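Local coordinates for protein imidazoleglycerol-phosphate dehydratase (Pyrococcus furiosus, PDB 5DNL) that catalyses the dehydration of imidazoleglycerol phosphate to imidazoleacetol phosphate, the sixth step of histidine biosynthesis, in a manganese-containing active site built between subunits, at residues A[24-27]-A[28-32]; A[54-57]-A[58-62]; A[155-158]-A[159-162]; A[119-122]-A[123-126]; A[46-49]-A[50-53]. One frame throughout, in Å; residues are numbered along the deposited sequence. Where two conformers were deposited one is given.

Contact 1. Residues A[24-27]-A[28-32]. With MN (manganese (II) ion), chain E.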
loop_
_atom_site.group_PDB
_atom_site.type_symbol
_atom_site.label_atom_id
_atom_site.label_comp_id
_atom_site.label_asym_id
_atom_site.label_seq_id
_atom_site.Cartn_x
_atom_site.Cartn_y
_atom_site.Cartn_z
ATOM N N ASP A 24 -22.207 33.721 30.154
ATOM C CA ASP A 24 -21.984 32.833 29.018
ATOM C C ASP A 24 -23.178 31.861 29.059
ATOM O O ASP A 24 -23.271 31.049 29.987
ATOM C CB ASP A 24 -20.641 32.129 29.229
ATOM C CG ASP A 24 -20.330 31.074 28.182
ATOM O OD1 ASP A 24 -21.247 30.489 27.598
ATOM O OD2 ASP A 24 -19.146 30.817 27.971
ATOM N N LEU A 25 -24.095 31.960 28.091
ATOM C CA LEU A 25 -25.323 31.175 28.160
ATOM C C LEU A 25 -25.085 29.676 28.011
ATOM O O LEU A 25 -25.845 28.869 28.559
ATOM C CB LEU A 25 -26.354 31.629 27.124
ATOM C CG LEU A 25 -26.856 33.064 27.275
ATOM C CD1 LEU A 25 -27.918 33.382 26.221
ATOM C CD2 LEU A 25 -27.399 33.319 28.664
ATOM N N ILE A 26 -24.025 29.306 27.294
ATOM C CA ILE A 26 -23.676 27.895 27.165
ATOM C C ILE A 26 -23.215 27.346 28.515
ATOM O O ILE A 26 -23.669 26.274 28.954
ATOM C CB ILE A 26 -22.566 27.646 26.114
ATOM C CG1 ILE A 26 -22.949 28.220 24.732
ATOM C CG2 ILE A 26 -22.189 26.174 26.050
ATOM C CD1 ILE A 26 -24.016 27.471 23.992
ATOM N N LEU A 27 -22.289 28.046 29.163
ATOM C CA LEU A 27 -21.801 27.601 30.456
ATOM C C LEU A 27 -22.904 27.604 31.495
ATOM O O LEU A 27 -22.962 26.712 32.341
ATOM C CB LEU A 27 -20.614 28.455 30.929
ATOM C CG LEU A 27 -19.918 27.947 32.183
ATOM C CD1 LEU A 27 -19.405 26.516 32.036
ATOM C CD2 LEU A 27 -18.767 28.898 32.501
ATOM N N ASP A 28 -23.782 28.607 31.439
ATOM C CA ASP A 28 -24.914 28.627 32.384
ATOM C C ASP A 28 -25.739 27.350 32.262
ATOM O O ASP A 28 -26.111 26.770 33.274
ATOM C CB ASP A 28 -25.849 29.829 32.157
ATOM C CG ASP A 28 -25.248 31.165 32.548
ATOM O OD1 ASP A 28 -24.207 31.214 33.221
ATOM O OD2 ASP A 28 -25.877 32.182 32.151
ATOM N N HIS A 29 -25.994 26.917 31.034
ATOM C CA HIS A 29 -26.748 25.683 30.768
ATOM C C HIS A 29 -25.980 24.460 31.275
ATOM O O HIS A 29 -26.544 23.605 31.924
ATOM C CB HIS A 29 -27.074 25.573 29.276
ATOM C CG HIS A 29 -27.871 24.368 28.905
ATOM N ND1 HIS A 29 -28.955 23.924 29.637
ATOM C CD2 HIS A 29 -27.783 23.548 27.835
ATOM C CE1 HIS A 29 -29.461 22.848 29.058
ATOM N NE2 HIS A 29 -28.789 22.623 27.947
ATOM N N MET A 30 -24.686 24.389 30.986
ATOM C CA MET A 30 -23.876 23.255 31.413
ATOM C C MET A 30 -23.799 23.160 32.932
ATOM O O MET A 30 -23.889 22.071 33.481
ATOM C CB MET A 30 -22.466 23.342 30.824
ATOM C CG MET A 30 -22.369 23.162 29.314
ATOM S SD MET A 30 -23.162 21.697 28.639
ATOM C CE MET A 30 -24.730 22.393 28.157
ATOM N N LEU A 31 -23.638 24.304 33.596
ATOM C CA LEU A 31 -23.583 24.323 35.058
ATOM C C LEU A 31 -24.932 24.018 35.678
ATOM O O LEU A 31 -24.988 23.416 36.747
ATOM C CB LEU A 31 -23.052 25.645 35.591
ATOM C CG LEU A 31 -21.602 25.973 35.244
ATOM C CD1 LEU A 31 -21.308 27.417 35.605
ATOM C CD2 LEU A 31 -20.637 25.024 35.953
ATOM N N THR A 32 -26.008 24.443 35.031
ATOM C CA THR A 32 -27.360 24.084 35.487
ATOM C C THR A 32 -27.531 22.571 35.456
ATOM O O THR A 32 -28.006 21.964 36.422
ATOM C CB THR A 32 -28.422 24.812 34.657
ATOM O OG1 THR A 32 -28.274 26.223 34.845
ATOM C CG2 THR A 32 -29.836 24.414 35.066
HETATM MN MN MN E . -29.284 21.271 26.265
#
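Leu31 N gives a bond of 2.8 Å to Leu27 O, and on the same buried side Leu27 CG meets Leu31 CD1 at 3.7 Å. One turn earlier Asp24 is the N-cap of helix 25-38. Its OD1 accepts from Leu27 N at 3.1 Å, met from above the carboxylate plane, and weakly from Ile26 N, while OD2 turns to Arg51 and Trp55. The backbone repeat starts here too, Asp28 N giving a bond to Asp24 O at 2.9 Å. Asp28 O in turn takes two bonds from Thr32, 2.7 Å from Thr32 OG1 and 2.9 Å from Thr32 N, arriving from opposite faces of its plane. His29 has CG anti to its backbone N (chi1 -179°), which carries the ring off the helix until NE2 binds manganese at 2.2 Å; His145, Glu149 and His53 of a neighbouring subunit share that metal. The helix belongs to a beta-alpha-beta unit between strands 20-21 and 42-48, with Leu27 against helix 51-69 and Met30 against helix 144-162.

Contact 2. Residues A[54-57]-A[58-62]. With MN (manganese (II) ion), chain D; 5DL ([(2S)-2-hydroxy-3-(1H-1,2,4-triazol-1-yl)propyl]phosphonic acid), chain F.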
loop_
_atom_site.group_PDB
_atom_site.type_symbol
_atom_site.label_atom_id
_atom_site.label_comp_id
_atom_site.label_asym_id
_atom_site.label_seq_id
_atom_site.Cartn_x
_atom_site.Cartn_y
_atom_site.Cartn_z
ATOM N N LEU A 54 -12.894 32.151 31.894
ATOM C CA LEU A 54 -14.127 31.833 32.600
ATOM C C LEU A 54 -14.311 30.350 32.847
ATOM O O LEU A 54 -14.556 29.915 33.961
ATOM C CB LEU A 54 -15.338 32.358 31.839
ATOM C CG LEU A 54 -16.700 31.977 32.389
ATOM C CD1 LEU A 54 -16.960 32.663 33.731
ATOM C CD2 LEU A 54 -17.789 32.276 31.371
ATOM N N TRP A 55 -14.214 29.547 31.789
ATOM C CA TRP A 55 -14.459 28.102 31.931
ATOM C C TRP A 55 -13.468 27.436 32.892
ATOM O O TRP A 55 -13.837 26.621 33.737
ATOM C CB TRP A 55 -14.496 27.397 30.557
ATOM C CG TRP A 55 -15.779 27.622 29.793
ATOM C CD1 TRP A 55 -16.297 28.827 29.391
ATOM C CD2 TRP A 55 -16.717 26.618 29.366
ATOM N NE1 TRP A 55 -17.483 28.626 28.735
ATOM C CE2 TRP A 55 -17.766 27.290 28.704
ATOM C CE3 TRP A 55 -16.761 25.213 29.459
ATOM C CZ2 TRP A 55 -18.848 26.613 28.152
ATOM C CZ3 TRP A 55 -17.831 24.547 28.904
ATOM C CH2 TRP A 55 -18.861 25.248 28.266
ATOM N N GLU A 56 -12.192 27.759 32.724
ATOM C CA GLU A 56 -11.149 27.210 33.584
ATOM C C GLU A 56 -11.360 27.679 35.023
ATOM O O GLU A 56 -11.297 26.864 35.945
ATOM C CB GLU A 56 -9.784 27.668 33.076
ATOM C CG GLU A 56 -8.645 27.309 34.003
ATOM C CD GLU A 56 -7.286 27.469 33.367
ATOM O OE1 GLU A 56 -7.207 27.917 32.199
ATOM O OE2 GLU A 56 -6.295 27.173 34.059
ATOM N N ASP A 57 -11.587 28.982 35.221
ATOM C CA ASP A 57 -11.651 29.510 36.577
ATOM C C ASP A 57 -12.934 29.101 37.314
ATOM O O ASP A 57 -12.918 28.906 38.526
ATOM C CB ASP A 57 -11.462 31.009 36.539
ATOM C CG ASP A 57 -10.063 31.413 36.055
ATOM O OD1 ASP A 57 -9.208 30.539 35.707
ATOM O OD2 ASP A 57 -9.814 32.630 36.015
ATOM N N ILE A 58 -14.016 28.921 36.565
ATOM C CA ILE A 58 -15.227 28.278 37.083
ATOM C C ILE A 58 -14.905 26.874 37.552
ATOM O O ILE A 58 -15.303 26.450 38.651
ATOM C CB ILE A 58 -16.359 28.296 36.022
ATOM C CG1 ILE A 58 -16.996 29.692 35.932
ATOM C CG2 ILE A 58 -17.404 27.208 36.266
ATOM C CD1 ILE A 58 -17.995 30.028 37.024
ATOM N N GLY A 59 -14.179 26.114 36.735
ATOM C CA GLY A 59 -13.806 24.780 37.146
ATOM C C GLY A 59 -12.996 24.793 38.436
ATOM O O GLY A 59 -13.273 24.023 39.348
ATOM N N ILE A 60 -11.990 25.665 38.500
ATOM C CA ILE A 60 -11.157 25.767 39.702
ATOM C C ILE A 60 -12.006 26.118 40.918
ATOM O O ILE A 60 -11.868 25.464 41.956
ATOM C CB ILE A 60 -10.036 26.799 39.540
ATOM C CG1 ILE A 60 -9.029 26.383 38.441
ATOM C CG2 ILE A 60 -9.314 27.018 40.865
ATOM C CD1 ILE A 60 -8.064 27.478 38.014
ATOM N N THR A 61 -12.834 27.147 40.785
ATOM C CA THR A 61 -13.581 27.664 41.941
ATOM C C THR A 61 -14.647 26.651 42.380
ATOM O O THR A 61 -14.823 26.408 43.576
ATOM C CB THR A 61 -14.208 29.030 41.624
ATOM O OG1 THR A 61 -13.218 29.902 41.092
ATOM C CG2 THR A 61 -14.796 29.679 42.898
ATOM N N LEU A 62 -15.336 26.039 41.425
ATOM C CA LEU A 62 -16.287 24.968 41.716
ATOM C C LEU A 62 -15.578 23.802 42.412
ATOM O O LEU A 62 -16.079 23.237 43.384
ATOM C CB LEU A 62 -16.983 24.495 40.439
ATOM C CG LEU A 62 -17.922 23.294 40.530
ATOM C CD1 LEU A 62 -19.067 23.541 41.503
ATOM C CD2 LEU A 62 -18.462 22.940 39.156
HETATM MN MN MN D . -5.982 27.332 30.482
HETATM N N1 5DL F . -4.616 31.519 29.863
HETATM C C3 5DL F . -3.975 29.832 31.205
HETATM N N2 5DL F . -3.725 31.086 30.813
HETATM C C8 5DL F . -1.784 33.859 32.615
HETATM C C7 5DL F . -3.027 33.150 32.074
HETATM C C6 5DL F . -2.620 31.882 31.339
HETATM C C5 5DL F . -5.417 30.460 29.707
HETATM O O10 5DL F . -1.639 32.220 34.731
HETATM P P9 5DL F . -0.744 32.899 33.750
HETATM O O11 5DL F . 0.218 33.881 34.375
HETATM O O12 5DL F . 0.057 31.883 32.948
HETATM O O13 5DL F . -3.760 33.998 31.177
HETATM N N4 5DL F . -5.069 29.418 30.497
HETATM O O HOH W 1 -4.528 26.973 32.098
#
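Glu56 and Ile60 run side by side on helix 51-69, Glu56 CG passing 4.1 Å from Ile60 CD1. The Glu56 chain is stretched almost fully, with chi1 at 172° and chi2 at 167°, and this reach brings its carboxylate to the metal. OE1 binds manganese at 2.2 Å, while OE2 accepts a bond of 2.6 Å from water 1, itself a ligand of the same ion. One carboxylate thus holds both the metal and its water, which should fix the rotation of the group. Triazole N4 of the inhibitor takes another position on this manganese, as do His52, Glu121 and His146 of a neighbouring subunit. The spacing of His52 and Glu56, four residues apart on one helix, places both ligands on the same side of it, an i, i+4 metal-binding pair. On another side of the helix Leu54 and Ile58 point the same way, Leu54 CD1 lying 3.7 Å from Ile58 CG1, and they pack against Leu27 of helix 25-38. Asp57 O is gripped twice by Thr61: OG1 at 2.8 Å and N at 2.9 Å come in from opposite faces of the carbonyl plane. With chi1 at -51°, the Thr61 hydroxyl sits beside its own backbone N and folds back over the preceding turn. The Asp57 carboxylate itself reaches away to Arg3 and Thr8.

Contact 3. Residues A[155-158]-A[159-162]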
loop_
_atom_site.group_PDB
_atom_site.type_symbol
_atom_site.label_atom_id
_atom_site.label_comp_id
_atom_site.label_asym_id
_atom_site.label_seq_id
_atom_site.Cartn_x
_atom_site.Cartn_y
_atom_site.Cartn_z
ATOM N N LEU A 155 -20.689 14.353 35.105
ATOM C CA LEU A 155 -19.908 14.906 36.215
ATOM C C LEU A 155 -20.774 15.119 37.447
ATOM O O LEU A 155 -20.355 14.796 38.558
ATOM C CB LEU A 155 -19.228 16.200 35.804
ATOM C CG LEU A 155 -17.985 16.013 34.934
ATOM C CD1 LEU A 155 -17.629 17.335 34.280
ATOM C CD2 LEU A 155 -16.815 15.481 35.737
ATOM N N GLY A 156 -21.970 15.666 37.249
ATOM C CA GLY A 156 -22.876 15.874 38.381
ATOM C C GLY A 156 -23.240 14.565 39.044
ATOM O O GLY A 156 -23.102 14.437 40.277
ATOM N N MET A 157 -23.654 13.579 38.252
ATOM C CA MET A 157 -24.029 12.266 38.792
ATOM C C MET A 157 -22.859 11.577 39.487
ATOM O O MET A 157 -23.024 10.995 40.533
ATOM C CB MET A 157 -24.543 11.343 37.692
ATOM C CG MET A 157 -25.852 11.732 37.069
ATOM S SD MET A 157 -27.255 11.358 38.134
ATOM C CE MET A 157 -26.516 10.099 39.138
ATOM N N ALA A 158 -21.679 11.629 38.886
ATOM C CA ALA A 158 -20.515 10.959 39.448
ATOM C C ALA A 158 -20.096 11.575 40.761
ATOM O O ALA A 158 -19.784 10.859 41.730
ATOM C CB ALA A 158 -19.352 10.956 38.458
ATOM N N LEU A 159 -20.104 12.901 40.809
ATOM C CA LEU A 159 -19.735 13.615 42.024
ATOM C C LEU A 159 -20.817 13.500 43.096
ATOM O O LEU A 159 -20.491 13.514 44.279
ATOM C CB LEU A 159 -19.355 15.071 41.752
ATOM C CG LEU A 159 -17.946 15.233 41.155
ATOM C CD1 LEU A 159 -17.801 16.553 40.445
ATOM C CD2 LEU A 159 -16.870 15.066 42.227
ATOM N N ARG A 160 -22.076 13.323 42.703
ATOM C CA ARG A 160 -23.122 13.030 43.709
ATOM C C ARG A 160 -22.697 11.816 44.543
ATOM O O ARG A 160 -22.832 11.813 45.775
ATOM C CB ARG A 160 -24.470 12.761 43.040
ATOM C CG ARG A 160 -25.628 12.509 44.018
ATOM C CD ARG A 160 -26.825 11.858 43.355
ATOM N NE ARG A 160 -27.359 12.576 42.211
ATOM C CZ ARG A 160 -28.336 12.125 41.414
ATOM N NH1 ARG A 160 -28.918 10.950 41.647
ATOM N NH2 ARG A 160 -28.744 12.848 40.367
ATOM N N VAL A 161 -22.176 10.791 43.889
ATOM C CA VAL A 161 -21.760 9.553 44.549
ATOM C C VAL A 161 -20.455 9.771 45.325
ATOM O O VAL A 161 -20.317 9.376 46.491
ATOM C CB VAL A 161 -21.568 8.419 43.527
ATOM C CG1 VAL A 161 -21.044 7.147 44.171
ATOM C CG2 VAL A 161 -22.859 8.137 42.776
ATOM N N ALA A 162 -19.473 10.382 44.679
ATOM C CA ALA A 162 -18.128 10.506 45.243
ATOM C C ALA A 162 -18.025 11.413 46.464
ATOM O O ALA A 162 -17.111 11.225 47.284
ATOM C CB ALA A 162 -17.140 10.982 44.177
#
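This is side-chain packing within the last two turns of helix 144-162, where Met157 lies alongside Arg160 three residues on. The two side chains point the same way. Met157 CE sits over the centre of the Arg160 guanidinium, 3.5 Å above its plane, with SD over that same face. The exact place of the sulfur and its methyl is doubtful, since Met157 has a second conformer. In Arg160, CG anti to the backbone N (chi1 -177°) and a bend at chi3 (-56°) set the guanidinium beside the Met157 chain, and NH2 bonds to the carbonyl of Tyr37. Backbone bonds support the turn, among them Leu159 N to Leu155 O at 3.0 Å and Ala162 N to Ala158 O at 3.0 Å; Val161 N reaches Met157 O only weakly. Leu155 and Leu159 face Phe34 of helix 25-38 and helix 116-130, while Ala158 and Leu159 rest on Val93 of strand 87-94 and Met157 on strand 77-84.

Contact 4. Residues A[119-122]-A[123-126]. With MN (manganese (II) ion), chain D.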
loop_
_atom_site.group_PDB
_atom_site.type_symbol
_atom_site.label_atom_id
_atom_site.label_comp_id
_atom_site.label_asym_id
_atom_site.label_seq_id
_atom_site.Cartn_x
_atom_site.Cartn_y
_atom_site.Cartn_z
ATOM N N LEU A 119 -14.294 22.783 27.231
ATOM C CA LEU A 119 -14.615 21.606 28.046
ATOM C C LEU A 119 -13.409 21.110 28.804
ATOM O O LEU A 119 -13.452 20.902 30.021
ATOM C CB LEU A 119 -15.205 20.481 27.208
ATOM C CG LEU A 119 -15.413 19.162 27.943
ATOM C CD1 LEU A 119 -16.458 19.289 29.043
ATOM C CD2 LEU A 119 -15.826 18.096 26.937
ATOM N N LYS A 120 -12.305 20.941 28.080
ATOM C CA LYS A 120 -11.072 20.424 28.690
ATOM C C LYS A 120 -10.566 21.355 29.784
ATOM O O LYS A 120 -10.103 20.891 30.835
ATOM C CB LYS A 120 -9.963 20.190 27.662
ATOM C CG LYS A 120 -10.179 18.970 26.798
ATOM C CD LYS A 120 -9.001 18.771 25.851
ATOM C CE LYS A 120 -9.096 17.468 25.089
ATOM N NZ LYS A 120 -7.963 17.364 24.128
ATOM N N GLU A 121 -10.639 22.663 29.555
ATOM C CA GLU A 121 -10.124 23.602 30.552
ATOM C C GLU A 121 -11.018 23.669 31.795
ATOM O O GLU A 121 -10.511 23.780 32.926
ATOM C CB GLU A 121 -9.839 24.959 29.929
ATOM C CG GLU A 121 -8.620 24.891 29.038
ATOM C CD GLU A 121 -7.387 24.510 29.815
ATOM O OE1 GLU A 121 -6.863 25.342 30.596
ATOM O OE2 GLU A 121 -6.983 23.332 29.705
ATOM N N PHE A 122 -12.324 23.552 31.617
ATOM C CA PHE A 122 -13.202 23.425 32.777
ATOM C C PHE A 122 -12.852 22.168 33.595
ATOM O O PHE A 122 -12.739 22.220 34.829
ATOM C CB PHE A 122 -14.681 23.375 32.350
ATOM C CG PHE A 122 -15.607 22.926 33.462
ATOM C CD1 PHE A 122 -16.050 23.827 34.415
ATOM C CD2 PHE A 122 -15.986 21.603 33.574
ATOM C CE1 PHE A 122 -16.863 23.410 35.468
ATOM C CE2 PHE A 122 -16.801 21.187 34.608
ATOM C CZ PHE A 122 -17.234 22.085 35.553
ATOM N N VAL A 123 -12.693 21.031 32.918
ATOM C CA VAL A 123 -12.440 19.755 33.593
ATOM C C VAL A 123 -11.085 19.761 34.293
ATOM O O VAL A 123 -10.966 19.309 35.449
ATOM C CB VAL A 123 -12.589 18.546 32.643
ATOM C CG1 VAL A 123 -12.250 17.259 33.363
ATOM C CG2 VAL A 123 -14.021 18.466 32.108
ATOM N N TRP A 124 -10.043 20.265 33.624
ATOM C CA TRP A 124 -8.757 20.423 34.283
ATOM C C TRP A 124 -8.823 21.364 35.471
ATOM O O TRP A 124 -8.189 21.104 36.496
ATOM C CB TRP A 124 -7.658 20.889 33.314
ATOM C CG TRP A 124 -6.838 19.782 32.747
ATOM C CD1 TRP A 124 -6.835 19.342 31.450
ATOM C CD2 TRP A 124 -5.894 18.983 33.450
ATOM N NE1 TRP A 124 -5.918 18.319 31.310
ATOM C CE2 TRP A 124 -5.326 18.087 32.518
ATOM C CE3 TRP A 124 -5.457 18.945 34.769
ATOM C CZ2 TRP A 124 -4.351 17.146 32.886
ATOM C CZ3 TRP A 124 -4.477 18.018 35.117
ATOM C CH2 TRP A 124 -3.943 17.146 34.179
ATOM N N GLY A 125 -9.587 22.443 35.338
ATOM C CA GLY A 125 -9.766 23.384 36.443
ATOM C C GLY A 125 -10.421 22.685 37.630
ATOM O O GLY A 125 -9.956 22.809 38.782
ATOM N N LEU A 126 -11.487 21.943 37.342
ATOM C CA LEU A 126 -12.181 21.175 38.355
ATOM C C LEU A 126 -11.275 20.133 39.015
ATOM O O LEU A 126 -11.243 19.993 40.250
ATOM C CB LEU A 126 -13.406 20.511 37.712
ATOM C CG LEU A 126 -14.303 19.637 38.572
ATOM C CD1 LEU A 126 -14.910 20.485 39.673
ATOM C CD2 LEU A 126 -15.396 18.960 37.755
HETATM MN MN MN D . -5.982 27.332 30.482
HETATM O O HOH W 1 -4.528 26.973 32.098
#
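Phe122 and Leu126 both carry CG anti to the backbone N, chi1 167° and 180°, which lays the two side chains side by side with Phe122 CE2 4.1 Å from Leu126 CD2. Phe122 also meets Val123, whose side chain crosses it at about a right angle, CD2 of the ring standing 4.0 Å from Val123 CG2. That same methyl group touches Leu119 CD1 at 4.0 Å, so Val123 links the leucine to the ring. Around them, Phe122 packs on Trp55, Ile58 and Leu62 of helix 51-69 and meets the ring of Phe152, and Val123 lies on strands 100-104 and 133-140. Helix 116-130 is the crossover of a beta-alpha-beta unit between those two strands. Trp124 turns an edge of its indole to Lys120 O, with CD1 at 3.7 Å. Lys120 itself extends to a salt bridge with Asp109 of a neighbouring subunit. Glu121 folds instead of extending: the bend at chi2, -62°, brings its carboxylate round to the metal, and OE1 binds manganese at 2.2 Å. Water 1 occupies another position on the ion at 2.2 Å, alongside His52, Glu56 and His146 of the neighbouring subunit. The helix is therefore apolar on one side and ligates the metal on another, and the cation probably offsets the repulsion between the Glu121 and Glu56 carboxylates.

Contact 5. Residues A[46-49]-A[50-53]. With MN (manganese (II) ion), chain D; MN (manganese (II) ion), chain B; 5DL ([(2S)-2-hydroxy-3-(1H-1,2,4-triazol-1-yl)propyl]phosphonic acid), chain F.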
loop_
_atom_site.group_PDB
_atom_site.type_symbol
_atom_site.label_atom_id
_atom_site.label_comp_id
_atom_site.label_asym_id
_atom_site.label_seq_id
_atom_site.Cartn_x
_atom_site.Cartn_y
_atom_site.Cartn_z
ATOM N N ALA A 46 -20.297 35.221 37.883
ATOM C CA ALA A 46 -18.971 35.495 37.352
ATOM C C ALA A 46 -18.920 36.738 36.489
ATOM O O ALA A 46 -19.885 37.077 35.800
ATOM C CB ALA A 46 -18.497 34.308 36.523
ATOM N N THR A 47 -17.755 37.378 36.499
ATOM C CA THR A 47 -17.354 38.291 35.456
ATOM C C THR A 47 -16.042 37.762 34.883
ATOM O O THR A 47 -15.271 37.099 35.581
ATOM C CB THR A 47 -17.205 39.739 35.961
ATOM O OG1 THR A 47 -16.257 39.798 37.019
ATOM C CG2 THR A 47 -18.553 40.263 36.469
ATOM N N TYR A 48 -15.802 38.057 33.615
ATOM C CA TYR A 48 -14.638 37.532 32.929
ATOM C C TYR A 48 -14.264 38.390 31.733
ATOM O O TYR A 48 -15.092 39.132 31.200
ATOM C CB TYR A 48 -14.929 36.097 32.446
ATOM C CG TYR A 48 -15.943 36.005 31.329
ATOM C CD1 TYR A 48 -17.309 35.939 31.595
ATOM C CD2 TYR A 48 -15.537 35.918 30.002
ATOM C CE1 TYR A 48 -18.234 35.839 30.560
ATOM C CE2 TYR A 48 -16.450 35.845 28.966
ATOM C CZ TYR A 48 -17.802 35.790 29.263
ATOM O OH TYR A 48 -18.719 35.672 28.246
ATOM N N ASP A 49 -13.031 38.199 31.266
ATOM C CA ASP A 49 -12.547 38.850 30.053
ATOM C C ASP A 49 -12.705 37.939 28.836
ATOM O O ASP A 49 -13.351 38.302 27.861
ATOM C CB ASP A 49 -11.103 39.377 30.231
ATOM C CG ASP A 49 -10.111 38.334 30.814
ATOM O OD1 ASP A 49 -10.458 37.153 31.010
ATOM O OD2 ASP A 49 -8.947 38.714 31.103
ATOM N N LEU A 50 -12.135 36.744 28.905
ATOM C CA LEU A 50 -12.160 35.773 27.827
ATOM C C LEU A 50 -12.834 34.482 28.307
ATOM O O LEU A 50 -12.638 34.064 29.442
ATOM C CB LEU A 50 -10.740 35.451 27.358
ATOM C CG LEU A 50 -9.909 36.593 26.776
ATOM C CD1 LEU A 50 -8.561 36.051 26.317
ATOM C CD2 LEU A 50 -10.649 37.316 25.656
ATOM N N ARG A 51 -13.569 33.835 27.412
ATOM C CA ARG A 51 -14.337 32.647 27.773
ATOM C C ARG A 51 -13.443 31.528 28.333
ATOM O O ARG A 51 -13.845 30.824 29.240
ATOM C CB ARG A 51 -15.162 32.108 26.585
ATOM C CG ARG A 51 -16.368 32.975 26.226
ATOM C CD ARG A 51 -17.185 32.371 25.093
ATOM N NE ARG A 51 -17.979 31.216 25.530
ATOM C CZ ARG A 51 -18.270 30.145 24.792
ATOM N NH1 ARG A 51 -17.774 29.995 23.560
ATOM N NH2 ARG A 51 -19.042 29.203 25.305
ATOM N N HIS A 52 -12.237 31.325 27.785
ATOM C CA HIS A 52 -11.346 30.290 28.326
ATOM C C HIS A 52 -11.071 30.546 29.800
ATOM O O HIS A 52 -11.129 29.624 30.610
ATOM C CB HIS A 52 -10.060 30.286 27.534
ATOM C CG HIS A 52 -9.003 29.310 27.964
ATOM N ND1 HIS A 52 -8.327 28.546 27.037
ATOM C CD2 HIS A 52 -8.439 29.021 29.164
ATOM C CE1 HIS A 52 -7.387 27.847 27.642
ATOM N NE2 HIS A 52 -7.441 28.103 28.933
ATOM N N HIS A 53 -10.741 31.792 30.131
ATOM C CA HIS A 53 -10.470 32.124 31.529
ATOM C C HIS A 53 -11.708 31.835 32.399
ATOM O O HIS A 53 -11.588 31.335 33.506
ATOM C CB HIS A 53 -10.043 33.570 31.707
ATOM C CG HIS A 53 -8.774 33.930 30.993
ATOM N ND1 HIS A 53 -8.486 35.224 30.625
ATOM C CD2 HIS A 53 -7.722 33.187 30.580
ATOM C CE1 HIS A 53 -7.317 35.266 30.022
ATOM N NE2 HIS A 53 -6.822 34.046 29.999
HETATM MN MN MN D . -5.982 27.332 30.482
HETATM MN MN MN B . -4.674 33.626 29.108
HETATM N N1 5DL F . -4.616 31.519 29.863
HETATM C C3 5DL F . -3.975 29.832 31.205
HETATM N N2 5DL F . -3.725 31.086 30.813
HETATM C C8 5DL F . -1.784 33.859 32.615
HETATM C C7 5DL F . -3.027 33.150 32.074
HETATM C C6 5DL F . -2.620 31.882 31.339
HETATM C C5 5DL F . -5.417 30.460 29.707
HETATM O O10 5DL F . -1.639 32.220 34.731
HETATM P P9 5DL F . -0.744 32.899 33.750
HETATM O O11 5DL F . 0.218 33.881 34.375
HETATM O O12 5DL F . 0.057 31.883 32.948
HETATM O O13 5DL F . -3.760 33.998 31.177
HETATM N N4 5DL F . -5.069 29.418 30.497
HETATM O O HOH W 1 -4.528 26.973 32.098
#
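The turn from strand 42-48 into helix 51-69 carries two histidines of the active site, and Asp49 links the turn to one of them. Asp49 CG stands between the backbone N and the carbonyl carbon (chi1 50°), which brings OD1 back over Leu50 N and toward His53. That oxygen accepts two bonds from the same face of the carboxylate plane: His53 ND1 at 2.8 Å on its syn side and Leu50 N at 2.7 Å on its anti side. The first is nearly straight, 166° at the hydrogen, and the oxygen lies close to the imidazole plane, although carboxylate and ring are 44° apart. This is a His-carboxylate pair in the second shell of a metal: with ND1 held, NE2 of His53 is directed at the manganese of chain B, 2.4 Å away. The triazolyl inhibitor chelates that ion through N1 and O13. Its N4 binds the manganese of chain D, which His52 NE2 meets at 2.3 Å, so the triazole bridges the metals held by adjacent histidines. Across the turn Tyr48 lies alongside Arg51, which begins the helix, Tyr48 CE2 being 4.0 Å from Arg51 CG. Besides Asp24, Arg51 pairs with Glu112 of a neighbouring subunit, and Tyr48 OH bonds to the carbonyl of Asn23.

Overall arrangement
Contacts 2, 4 and 5 meet at one manganese: His52, Glu56 and Glu121 supply ligands from two helices, and Glu56 OE1 lies 3.1 Å from Glu121 OE1. Contact 5 adds His53 at the second manganese, and the inhibitor spans both. Contact 1 is tied to this region by Asp24, whose OD2 forms a salt bridge with Arg51 NE at 2.7 Å and lies 2.9 Å from Trp55 NE1, probably hydrogen-bonded; its own His29 serves a site shared with another subunit. Contact 3 is farthest, its centre 26 Å from that of contact 5, but Leu155 CD1 reaches Phe122 CE2 of contact 4 at 4.0 Å.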